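Local coordinates for ribonucleoside-diphosphate reductase subunit beta (Clostridium botulinum, PDB 6ZJK), which serves as the iron-binding R2 subunit of a ribonucleotide reductase, probably supporting the catalytic subunit in converting ribonucleoside diphosphates to deoxyribonucleotides, at residues I82-Y87 against K223-S228; N94-I99 against F212-T217; F193-M198 against E265-Q270. All blocks are in the same frame, centred on the assembly; numbering follows the deposited sequence.

Contact 1: I82-Y87 against K223-S228; sequences IKQFPY and KMTATS
Gln84 reaches across to the backbone of Met224, and the bond that results is a bent one. Met224 N lies 3.2 Å from Gln84 OE1 with an N-H...O angle of 136°, and the donor stands above the amide plane, 55° out of it, rather than on a lone pair. The length of the side chain explains the reach: CG sits beside the backbone N, and the chain is extended beyond it (chi2 -175°), which carries the amide to the turn before helix 225-255. The other end of the same amide, NE2, donates to Gly222 O, so two bonds, to backbone groups two residues apart, fix the rotation of the amide.

Met224, at the N-cap position of that helix, is bent at two successive torsions. The bend at chi2 places SD 4.1 Å from Phe85 N, and the bend at chi3 then turns CE to 3.9 Å from Phe85 CD1. The methyl meets the ring at its edge, near its plane, while the buried ring also packs on Val151 of helix 124-151.

The arrangement is side-chain capping of a helix start: Gln84 OE1 accepts from Met224 N at the N-cap position and Asp81 OD1 from Ala226 N, both acceptors coming from short helix 79-84, while Asp81 OD2 is bonded to Thr227 OG1, at the periphery of the all-helical R2 fold.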
loop_
_atom_site.group_PDB
_atom_site.type_symbol
_atom_site.label_atom_id
_atom_site.label_comp_id
_atom_site.label_asym_id
_atom_site.label_seq_id
_atom_site.Cartn_x
_atom_site.Cartn_y
_atom_site.Cartn_z
ATOM N N ILE A 82 -25.444 -5.154 -17.214
ATOM C CA ILE A 82 -26.003 -6.496 -17.033
ATOM C C ILE A 82 -26.929 -6.849 -18.190
ATOM O O ILE A 82 -26.864 -7.953 -18.744
ATOM C CB ILE A 82 -26.735 -6.583 -15.683
ATOM C CG1 ILE A 82 -25.749 -6.343 -14.523
ATOM C CG2 ILE A 82 -27.395 -7.925 -15.556
ATOM C CD1 ILE A 82 -26.398 -6.295 -13.154
ATOM N N LYS A 83 -27.756 -5.895 -18.615
ATOM C CA LYS A 83 -28.678 -6.260 -19.687
ATOM C C LYS A 83 -27.954 -6.359 -21.028
ATOM O O LYS A 83 -28.236 -7.256 -21.828
ATOM C CB LYS A 83 -29.788 -5.212 -19.789
ATOM C CG LYS A 83 -30.266 -4.592 -18.463
ATOM C CD LYS A 83 -31.758 -4.249 -18.554
ATOM C CE LYS A 83 -32.111 -2.908 -17.915
ATOM N NZ LYS A 83 -33.570 -2.687 -17.716
ATOM N N GLN A 84 -26.873 -5.611 -21.262
ATOM C CA GLN A 84 -26.233 -5.567 -22.575
ATOM C C GLN A 84 -25.224 -6.688 -22.798
ATOM O O GLN A 84 -24.948 -7.038 -23.953
ATOM C CB GLN A 84 -25.529 -4.226 -22.752
ATOM C CG GLN A 84 -26.444 -3.058 -22.506
ATOM C CD GLN A 84 -25.790 -1.736 -22.806
ATOM O OE1 GLN A 84 -24.871 -1.305 -22.101
ATOM N NE2 GLN A 84 -26.277 -1.066 -23.845
ATOM N N PHE A 85 -24.620 -7.216 -21.729
ATOM C CA PHE A 85 -23.599 -8.252 -21.886
ATOM C C PHE A 85 -24.030 -9.461 -22.728
ATOM O O PHE A 85 -23.189 -9.967 -23.491
ATOM C CB PHE A 85 -23.123 -8.715 -20.501
ATOM C CG PHE A 85 -21.899 -9.582 -20.542
ATOM C CD1 PHE A 85 -20.644 -9.027 -20.706
ATOM C CD2 PHE A 85 -22.005 -10.957 -20.418
ATOM C CE1 PHE A 85 -19.515 -9.820 -20.752
ATOM C CE2 PHE A 85 -20.878 -11.760 -20.452
ATOM C CZ PHE A 85 -19.635 -11.192 -20.614
ATOM N N PRO A 86 -25.246 -10.018 -22.599
ATOM C CA PRO A 86 -25.603 -11.187 -23.428
ATOM C C PRO A 86 -25.723 -10.898 -24.916
ATOM O O PRO A 86 -25.784 -11.846 -25.707
ATOM C CB PRO A 86 -26.953 -11.640 -22.846
ATOM C CG PRO A 86 -26.959 -11.097 -21.467
ATOM C CD PRO A 86 -26.250 -9.789 -21.540
ATOM N N TYR A 87 -25.803 -9.639 -25.322
ATOM C CA TYR A 87 -25.999 -9.352 -26.732
ATOM C C TYR A 87 -24.736 -8.836 -27.412
ATOM O O TYR A 87 -24.792 -8.477 -28.590
ATOM C CB TYR A 87 -27.151 -8.362 -26.907
ATOM C CG TYR A 87 -28.488 -8.932 -26.507
ATOM C CD1 TYR A 87 -29.333 -8.233 -25.650
ATOM C CD2 TYR A 87 -28.917 -10.162 -26.984
ATOM C CE1 TYR A 87 -30.552 -8.738 -25.282
ATOM C CE2 TYR A 87 -30.150 -10.678 -26.614
ATOM C CZ TYR A 87 -30.957 -9.959 -25.759
ATOM O OH TYR A 87 -32.184 -10.446 -25.374
ATOM N N LYS A 223 -22.394 0.370 -25.865
ATOM C CA LYS A 223 -22.244 -0.961 -25.289
ATOM C C LYS A 223 -21.312 -0.894 -24.078
ATOM O O LYS A 223 -20.221 -0.319 -24.159
ATOM C CB LYS A 223 -21.712 -1.938 -26.351
ATOM C CG LYS A 223 -22.665 -2.144 -27.560
ATOM C CD LYS A 223 -21.988 -2.824 -28.785
ATOM C CE LYS A 223 -22.976 -3.028 -29.951
ATOM N NZ LYS A 223 -22.343 -3.358 -31.276
ATOM N N MET A 224 -21.745 -1.490 -22.956
ATOM C CA MET A 224 -20.945 -1.571 -21.725
ATOM C C MET A 224 -20.496 -0.196 -21.240
ATOM O O MET A 224 -19.317 0.027 -20.975
ATOM C CB MET A 224 -19.727 -2.489 -21.900
ATOM C CG MET A 224 -20.082 -3.866 -22.457
ATOM S SD MET A 224 -21.283 -4.827 -21.484
ATOM C CE MET A 224 -20.317 -5.230 -20.010
ATOM N N THR A 225 -21.450 0.733 -21.109
ATOM C CA THR A 225 -21.091 2.114 -20.789
ATOM C C THR A 225 -20.584 2.259 -19.356
ATOM O O THR A 225 -19.666 3.039 -19.098
ATOM C CB THR A 225 -22.293 3.030 -21.001
ATOM O OG1 THR A 225 -23.453 2.376 -20.504
ATOM C CG2 THR A 225 -22.509 3.274 -22.489
ATOM N N ALA A 226 -21.166 1.524 -18.403
ATOM C CA ALA A 226 -20.730 1.706 -17.020
ATOM C C ALA A 226 -19.398 1.019 -16.754
ATOM O O ALA A 226 -18.645 1.458 -15.880
ATOM C CB ALA A 226 -21.788 1.195 -16.045
ATOM N N THR A 227 -19.092 -0.049 -17.492
ATOM C CA THR A 227 -17.739 -0.589 -17.480
ATOM C C THR A 227 -16.738 0.476 -17.938
ATOM O O THR A 227 -15.629 0.579 -17.397
ATOM C CB THR A 227 -17.713 -1.853 -18.351
ATOM O OG1 THR A 227 -18.477 -2.888 -17.696
ATOM C CG2 THR A 227 -16.313 -2.360 -18.595
ATOM N N SER A 228 -17.145 1.319 -18.883
ATOM C CA SER A 228 -16.250 2.358 -19.360
ATOM C C SER A 228 -16.037 3.412 -18.274
ATOM O O SER A 228 -14.909 3.866 -18.063
ATOM C CB SER A 228 -16.813 2.957 -20.650
ATOM O OG SER A 228 -16.298 4.243 -20.922
#

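Contact 2: N94-I99 against F212-T217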
loop_
_atom_site.group_PDB
_atom_site.type_symbol
_atom_site.label_atom_id
_atom_site.label_comp_id
_atom_site.label_asym_id
_atom_site.label_seq_id
_atom_site.Cartn_x
_atom_site.Cartn_y
_atom_site.Cartn_z
ATOM N N ASN A 94 -14.864 -12.115 -27.538
ATOM C CA ASN A 94 -13.492 -12.592 -27.670
ATOM C C ASN A 94 -12.503 -11.514 -27.256
ATOM O O ASN A 94 -11.578 -11.768 -26.470
ATOM C CB ASN A 94 -13.231 -13.026 -29.121
ATOM C CG ASN A 94 -11.772 -13.356 -29.380
ATOM O OD1 ASN A 94 -11.321 -14.453 -29.082
ATOM N ND2 ASN A 94 -11.032 -12.408 -29.960
ATOM N N ALA A 95 -12.734 -10.280 -27.698
ATOM C CA ALA A 95 -11.811 -9.210 -27.344
ATOM C C ALA A 95 -11.941 -8.843 -25.867
ATOM O O ALA A 95 -10.935 -8.724 -25.166
ATOM C CB ALA A 95 -12.061 -7.996 -28.241
ATOM N N PHE A 96 -13.177 -8.729 -25.372
ATOM C CA PHE A 96 -13.439 -8.375 -23.976
ATOM C C PHE A 96 -12.798 -9.367 -23.000
ATOM O O PHE A 96 -12.170 -8.961 -22.013
ATOM C CB PHE A 96 -14.957 -8.257 -23.769
ATOM C CG PHE A 96 -15.373 -7.878 -22.359
ATOM C CD1 PHE A 96 -15.483 -8.851 -21.370
ATOM C CD2 PHE A 96 -15.711 -6.571 -22.043
ATOM C CE1 PHE A 96 -15.862 -8.511 -20.052
ATOM C CE2 PHE A 96 -16.092 -6.219 -20.727
ATOM C CZ PHE A 96 -16.168 -7.190 -19.745
ATOM N N ASP A 97 -12.976 -10.674 -23.234
ATOM C CA ASP A 97 -12.452 -11.683 -22.311
ATOM C C ASP A 97 -10.927 -11.627 -22.223
ATOM O O ASP A 97 -10.353 -11.677 -21.130
ATOM C CB ASP A 97 -12.900 -13.090 -22.749
ATOM C CG ASP A 97 -14.423 -13.279 -22.712
ATOM O OD1 ASP A 97 -15.146 -12.331 -22.322
ATOM O OD2 ASP A 97 -14.906 -14.381 -23.091
ATOM N N LYS A 98 -10.246 -11.544 -23.372
ATOM C CA LYS A 98 -8.783 -11.592 -23.356
ATOM C C LYS A 98 -8.169 -10.328 -22.759
ATOM O O LYS A 98 -7.131 -10.390 -22.091
ATOM C CB LYS A 98 -8.248 -11.836 -24.766
ATOM C CG LYS A 98 -8.527 -13.258 -25.264
ATOM C CD LYS A 98 -8.454 -13.346 -26.768
ATOM C CE LYS A 98 -8.961 -14.700 -27.236
ATOM N NZ LYS A 98 -8.167 -15.796 -26.613
ATOM N N ILE A 99 -8.776 -9.175 -23.007
ATOM C CA ILE A 99 -8.187 -7.924 -22.560
ATOM C C ILE A 99 -8.302 -7.801 -21.049
ATOM O O ILE A 99 -7.328 -7.474 -20.355
ATOM C CB ILE A 99 -8.857 -6.740 -23.271
ATOM C CG1 ILE A 99 -8.403 -6.654 -24.735
ATOM C CG2 ILE A 99 -8.614 -5.472 -22.515
ATOM C CD1 ILE A 99 -9.245 -5.728 -25.547
ATOM N N PHE A 212 -7.507 0.678 -22.578
ATOM C CA PHE A 212 -8.552 1.648 -22.390
ATOM C C PHE A 212 -9.256 1.956 -23.690
ATOM O O PHE A 212 -10.418 2.135 -23.709
ATOM C CB PHE A 212 -8.115 2.997 -21.769
ATOM C CG PHE A 212 -7.403 2.913 -20.462
ATOM C CD1 PHE A 212 -7.839 2.099 -19.464
ATOM C CD2 PHE A 212 -6.296 3.673 -20.235
ATOM C CE1 PHE A 212 -7.166 2.005 -18.276
ATOM C CE2 PHE A 212 -5.610 3.598 -19.061
ATOM C CZ PHE A 212 -6.060 2.757 -18.072
ATOM N N SER A 213 -8.532 2.055 -24.784
ATOM C CA SER A 213 -9.182 2.426 -26.037
ATOM C C SER A 213 -10.213 1.393 -26.480
ATOM O O SER A 213 -11.145 1.746 -27.214
ATOM C CB SER A 213 -8.140 2.666 -27.144
ATOM O OG SER A 213 -7.483 1.474 -27.535
ATOM N N PHE A 214 -10.089 0.130 -26.042
ATOM C CA PHE A 214 -11.112 -0.861 -26.376
ATOM C C PHE A 214 -12.430 -0.553 -25.673
ATOM O O PHE A 214 -13.494 -0.517 -26.312
ATOM C CB PHE A 214 -10.641 -2.279 -26.032
ATOM C CG PHE A 214 -11.734 -3.330 -26.173
ATOM C CD1 PHE A 214 -12.131 -3.755 -27.435
ATOM C CD2 PHE A 214 -12.356 -3.881 -25.058
ATOM C CE1 PHE A 214 -13.142 -4.701 -27.590
ATOM C CE2 PHE A 214 -13.374 -4.834 -25.192
ATOM C CZ PHE A 214 -13.764 -5.239 -26.462
ATOM N N PHE A 215 -12.379 -0.336 -24.350
ATOM C CA PHE A 215 -13.602 -0.114 -23.586
ATOM C C PHE A 215 -14.259 1.203 -23.966
ATOM O O PHE A 215 -15.492 1.269 -24.072
ATOM C CB PHE A 215 -13.296 -0.202 -22.085
ATOM C CG PHE A 215 -12.842 -1.564 -21.687
ATOM C CD1 PHE A 215 -13.759 -2.597 -21.566
ATOM C CD2 PHE A 215 -11.491 -1.845 -21.544
ATOM C CE1 PHE A 215 -13.338 -3.884 -21.252
ATOM C CE2 PHE A 215 -11.061 -3.120 -21.234
ATOM C CZ PHE A 215 -11.985 -4.145 -21.088
ATOM N N TYR A 216 -13.452 2.241 -24.266
ATOM C CA TYR A 216 -14.025 3.485 -24.766
ATOM C C TYR A 216 -14.655 3.290 -26.144
ATOM O O TYR A 216 -15.700 3.885 -26.440
ATOM C CB TYR A 216 -12.960 4.595 -24.823
ATOM C CG TYR A 216 -12.334 4.943 -23.468
ATOM C CD1 TYR A 216 -12.972 4.604 -22.269
ATOM C CD2 TYR A 216 -11.116 5.626 -23.392
ATOM C CE1 TYR A 216 -12.403 4.896 -21.029
ATOM C CE2 TYR A 216 -10.532 5.944 -22.137
ATOM C CZ TYR A 216 -11.180 5.585 -20.964
ATOM O OH TYR A 216 -10.610 5.897 -19.722
ATOM N N THR A 217 -14.039 2.463 -26.999
ATOM C CA THR A 217 -14.628 2.198 -28.311
ATOM C C THR A 217 -15.965 1.477 -28.178
ATOM O O THR A 217 -16.895 1.764 -28.938
ATOM C CB THR A 217 -13.667 1.407 -29.207
ATOM O OG1 THR A 217 -12.536 2.229 -29.541
ATOM C CG2 THR A 217 -14.348 0.987 -30.502
#
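Ile99 and Phe214 make the CH-pi element of this contact. Ile99 CD1 lies over one face of the Phe214 ring, 3.9 Å from its centroid; the methyl is offset toward the rim, with Phe214 CG at 3.5 Å as its nearest atom. The ring is directed at helix 90-118 because its CG stands opposite the backbone N (chi1 172°).

Further van der Waals contacts involve Ala95, the backbone of Phe96 and the other branch of Ile99. Ala95 CB approaches Phe214 CE1 to 3.5 Å, and the far end of the same ring lies against the backbone of Phe96, with CZ 3.7 Å from Phe96 N. The second branch of Ile99 serves the neighbouring ring: its CG2 is 3.6 Å from Phe215 CE2, so one isoleucine spans two phenylalanines.

The aromatic pair is Phe96 and Phe215. Their planes stand at 79° and their centroids 5.8 Å apart, an oblique meeting in which Phe96 CE2 comes to the edge of the Phe215 ring, near its plane. Phe214 CD2 in turn lies over the centre of one Phe215 face, and Phe231 of helix 225-255 stacks on Phe215.

The two helix segments run in roughly opposite directions but inclined, at 143°, with axes 11.0 Å apart, a separation bridged by the phenylalanines together with Ile99 and Ala95. All five touching residues are buried and every side-chain contact between the segments is apolar, which implies that dispersion and exclusion of water hold this interface; with no hydrogen bonding between the segments, the fit of rings and methyls probably sets its geometry.

Contact 3: F193-M198 against E265-Q270; sequences FLRAIM and EEEFRQ
A methionine that meets a phenylalanine in three ways is the distinctive feature here: Met198 has its CG over the Phe268 ring face, its sulfur oblique to the ring and its methyl against the backbone O. Met198 CG is 4.0 Å from the ring centroid and 26° off the normal, a CH-pi contact offset toward the rim. SD follows at 4.6 Å from the centroid, an oblique Met-aromatic contact, and CE runs on past the ring to 3.4 Å from Phe268 O. This path follows from CG standing opposite the backbone N and a bend at chi2, which turns the chain toward the backbone of helix 262-287.

The ring's far end is met by Leu194. Leu194 CB comes in the ring plane at the edge, 3.9 Å from Phe268 CZ, and Leu194 O lies 3.6 Å from the same carbon. Leu194 itself continues into a hydrophobic layer with Leu252, Ile259 and Phe260.

At the more exposed margin, Arg195 and Glu267 form a salt bridge, with Arg195 NH1 3.2 Å from Glu267 OE1. The oxygen lies at the edge of the guanidinium, near its plane, and the two flat groups are only 14° from coplanar. A bend at chi3 turns the arginine toward the acid; Glu263 stands close to Glu267, and Arg195 probably eases the crowding of these like charges.

With segments inclined at 38° and axes 10.5 Å apart, this Met-aromatic contact edged by an ion pair joins helix 190-220, which further along carries the iron ligand Glu204, to helix 262-287 of the all-helical R2 fold.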
loop_
_atom_site.group_PDB
_atom_site.type_symbol
_atom_site.label_atom_id
_atom_site.label_comp_id
_atom_site.label_asym_id
_atom_site.label_seq_id
_atom_site.Cartn_x
_atom_site.Cartn_y
_atom_site.Cartn_z
ATOM N N PHE A 193 17.786 -2.899 -11.763
ATOM C CA PHE A 193 16.871 -2.012 -11.078
ATOM C C PHE A 193 16.336 -0.954 -12.016
ATOM O O PHE A 193 15.155 -0.732 -12.045
ATOM C CB PHE A 193 17.556 -1.420 -9.849
ATOM C CG PHE A 193 16.737 -0.427 -9.101
ATOM C CD1 PHE A 193 15.751 -0.827 -8.253
ATOM C CD2 PHE A 193 16.989 0.901 -9.222
ATOM C CE1 PHE A 193 15.000 0.090 -7.560
ATOM C CE2 PHE A 193 16.244 1.828 -8.545
ATOM C CZ PHE A 193 15.251 1.420 -7.706
ATOM N N LEU A 194 17.201 -0.333 -12.803
ATOM C CA LEU A 194 16.795 0.699 -13.741
ATOM C C LEU A 194 15.978 0.169 -14.909
ATOM O O LEU A 194 15.106 0.832 -15.390
ATOM C CB LEU A 194 17.986 1.473 -14.249
ATOM C CG LEU A 194 18.768 2.299 -13.242
ATOM C CD1 LEU A 194 20.012 2.865 -13.874
ATOM C CD2 LEU A 194 17.930 3.400 -12.645
ATOM N N ARG A 195 16.270 -1.042 -15.353
ATOM C CA ARG A 195 15.504 -1.651 -16.424
ATOM C C ARG A 195 14.092 -1.947 -15.893
ATOM O O ARG A 195 13.130 -1.754 -16.571
ATOM C CB ARG A 195 16.194 -2.891 -16.968
ATOM C CG ARG A 195 17.469 -2.624 -17.733
ATOM C CD ARG A 195 17.937 -3.826 -18.532
ATOM N NE ARG A 195 18.960 -4.579 -17.826
ATOM C CZ ARG A 195 20.263 -4.396 -17.985
ATOM N NH1 ARG A 195 20.711 -3.490 -18.823
ATOM N NH2 ARG A 195 21.124 -5.108 -17.294
ATOM N N ALA A 196 13.980 -2.292 -14.636
ATOM C CA ALA A 196 12.681 -2.526 -14.074
ATOM C C ALA A 196 11.875 -1.252 -13.936
ATOM O O ALA A 196 10.691 -1.274 -14.023
ATOM C CB ALA A 196 12.787 -3.203 -12.761
ATOM N N ILE A 197 12.543 -0.137 -13.732
ATOM C CA ILE A 197 11.858 1.102 -13.589
ATOM C C ILE A 197 11.294 1.494 -14.918
ATOM O O ILE A 197 10.222 1.931 -15.015
ATOM C CB ILE A 197 12.789 2.213 -13.072
ATOM C CG1 ILE A 197 13.311 1.899 -11.683
ATOM C CG2 ILE A 197 12.098 3.542 -13.102
ATOM C CD1 ILE A 197 12.340 2.040 -10.585
ATOM N N MET A 198 12.051 1.282 -15.958
ATOM C CA MET A 198 11.619 1.609 -17.292
ATOM C C MET A 198 10.481 0.676 -17.708
ATOM O O MET A 198 9.578 1.082 -18.326
ATOM C CB MET A 198 12.834 1.622 -18.235
ATOM C CG MET A 198 12.640 2.082 -19.649
ATOM S SD MET A 198 11.988 3.657 -19.992
ATOM C CE MET A 198 11.460 3.462 -21.638
ATOM N N GLU A 265 20.710 4.783 -22.056
ATOM C CA GLU A 265 19.525 5.463 -22.563
ATOM C C GLU A 265 19.049 4.845 -23.875
ATOM O O GLU A 265 17.840 4.772 -24.118
ATOM C CB GLU A 265 19.805 6.957 -22.739
ATOM C CG GLU A 265 20.262 7.650 -21.449
ATOM C CD GLU A 265 20.156 9.166 -21.515
ATOM O OE1 GLU A 265 20.598 9.770 -22.530
ATOM O OE2 GLU A 265 19.638 9.755 -20.537
ATOM N N GLU A 266 19.972 4.354 -24.711
ATOM C CA GLU A 266 19.527 3.671 -25.925
ATOM C C GLU A 266 18.864 2.341 -25.587
ATOM O O GLU A 266 17.872 1.961 -26.217
ATOM C CB GLU A 266 20.704 3.457 -26.883
ATOM C CG GLU A 266 20.298 2.998 -28.291
ATOM C CD GLU A 266 19.301 3.947 -28.950
ATOM O OE1 GLU A 266 19.445 5.181 -28.800
ATOM O OE2 GLU A 266 18.370 3.464 -29.632
ATOM N N GLU A 267 19.344 1.653 -24.549
ATOM C CA GLU A 267 18.648 0.428 -24.161
ATOM C C GLU A 267 17.232 0.721 -23.665
ATOM O O GLU A 267 16.289 -0.018 -23.973
ATOM C CB GLU A 267 19.470 -0.289 -23.088
ATOM C CG GLU A 267 20.929 -0.453 -23.405
ATOM C CD GLU A 267 21.642 -1.291 -22.358
ATOM O OE1 GLU A 267 20.987 -2.173 -21.748
ATOM O OE2 GLU A 267 22.848 -1.047 -22.126
ATOM N N PHE A 268 16.974 1.868 -23.038
ATOM C CA PHE A 268 15.607 2.255 -22.707
ATOM C C PHE A 268 14.767 2.487 -23.961
ATOM O O PHE A 268 13.585 2.124 -23.999
ATOM C CB PHE A 268 15.617 3.516 -21.836
ATOM C CG PHE A 268 16.090 3.285 -20.417
ATOM C CD1 PHE A 268 16.333 2.002 -19.943
ATOM C CD2 PHE A 268 16.225 4.353 -19.542
ATOM C CE1 PHE A 268 16.740 1.788 -18.633
ATOM C CE2 PHE A 268 16.637 4.154 -18.217
ATOM C CZ PHE A 268 16.895 2.870 -17.767
ATOM N N ARG A 269 15.336 3.139 -24.977
ATOM C CA ARG A 269 14.614 3.383 -26.223
ATOM C C ARG A 269 14.203 2.076 -26.898
ATOM O O ARG A 269 13.124 1.997 -27.497
ATOM C CB ARG A 269 15.438 4.269 -27.162
ATOM C CG ARG A 269 15.427 5.743 -26.731
ATOM C CD ARG A 269 16.210 6.671 -27.640
ATOM N NE ARG A 269 15.416 7.245 -28.712
ATOM C CZ ARG A 269 15.398 6.797 -29.965
ATOM N NH1 ARG A 269 16.145 5.763 -30.324
ATOM N NH2 ARG A 269 14.634 7.389 -30.857
ATOM N N GLN A 270 15.034 1.066 -26.804
ATOM C CA GLN A 270 14.745 -0.207 -27.398
ATOM C C GLN A 270 13.715 -1.004 -26.631
ATOM O O GLN A 270 13.016 -1.795 -27.202
ATOM C CB GLN A 270 15.986 -1.041 -27.547
ATOM C CG GLN A 270 16.917 -0.532 -28.613
ATOM C CD GLN A 270 16.284 -0.366 -29.965
ATOM O OE1 GLN A 270 15.866 -1.317 -30.557
ATOM N NE2 GLN A 270 16.263 0.842 -30.469
#

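From the N terminus, helix 79-84 enters contact 1 and helix 90-118 follows directly into contact 2; after several further helices, helix 190-220 enters contact 3 at 193-198 and closes the loop of contact 2 at 212-217. Helix 225-255 completes contact 1, so contact 2 is nested within the loop that contact 1 closes. Helix 262-287 closes contact 3, whose loop crosses both others. Contacts 1 and 2 have centres 12 Å apart and touch, through Phe85 on Phe96 and Thr227 on Phe215. Contact 3 lies on the opposite side of the chain's centre, about 28 Å from contact 2 between centres, linked to it by helix 190-220.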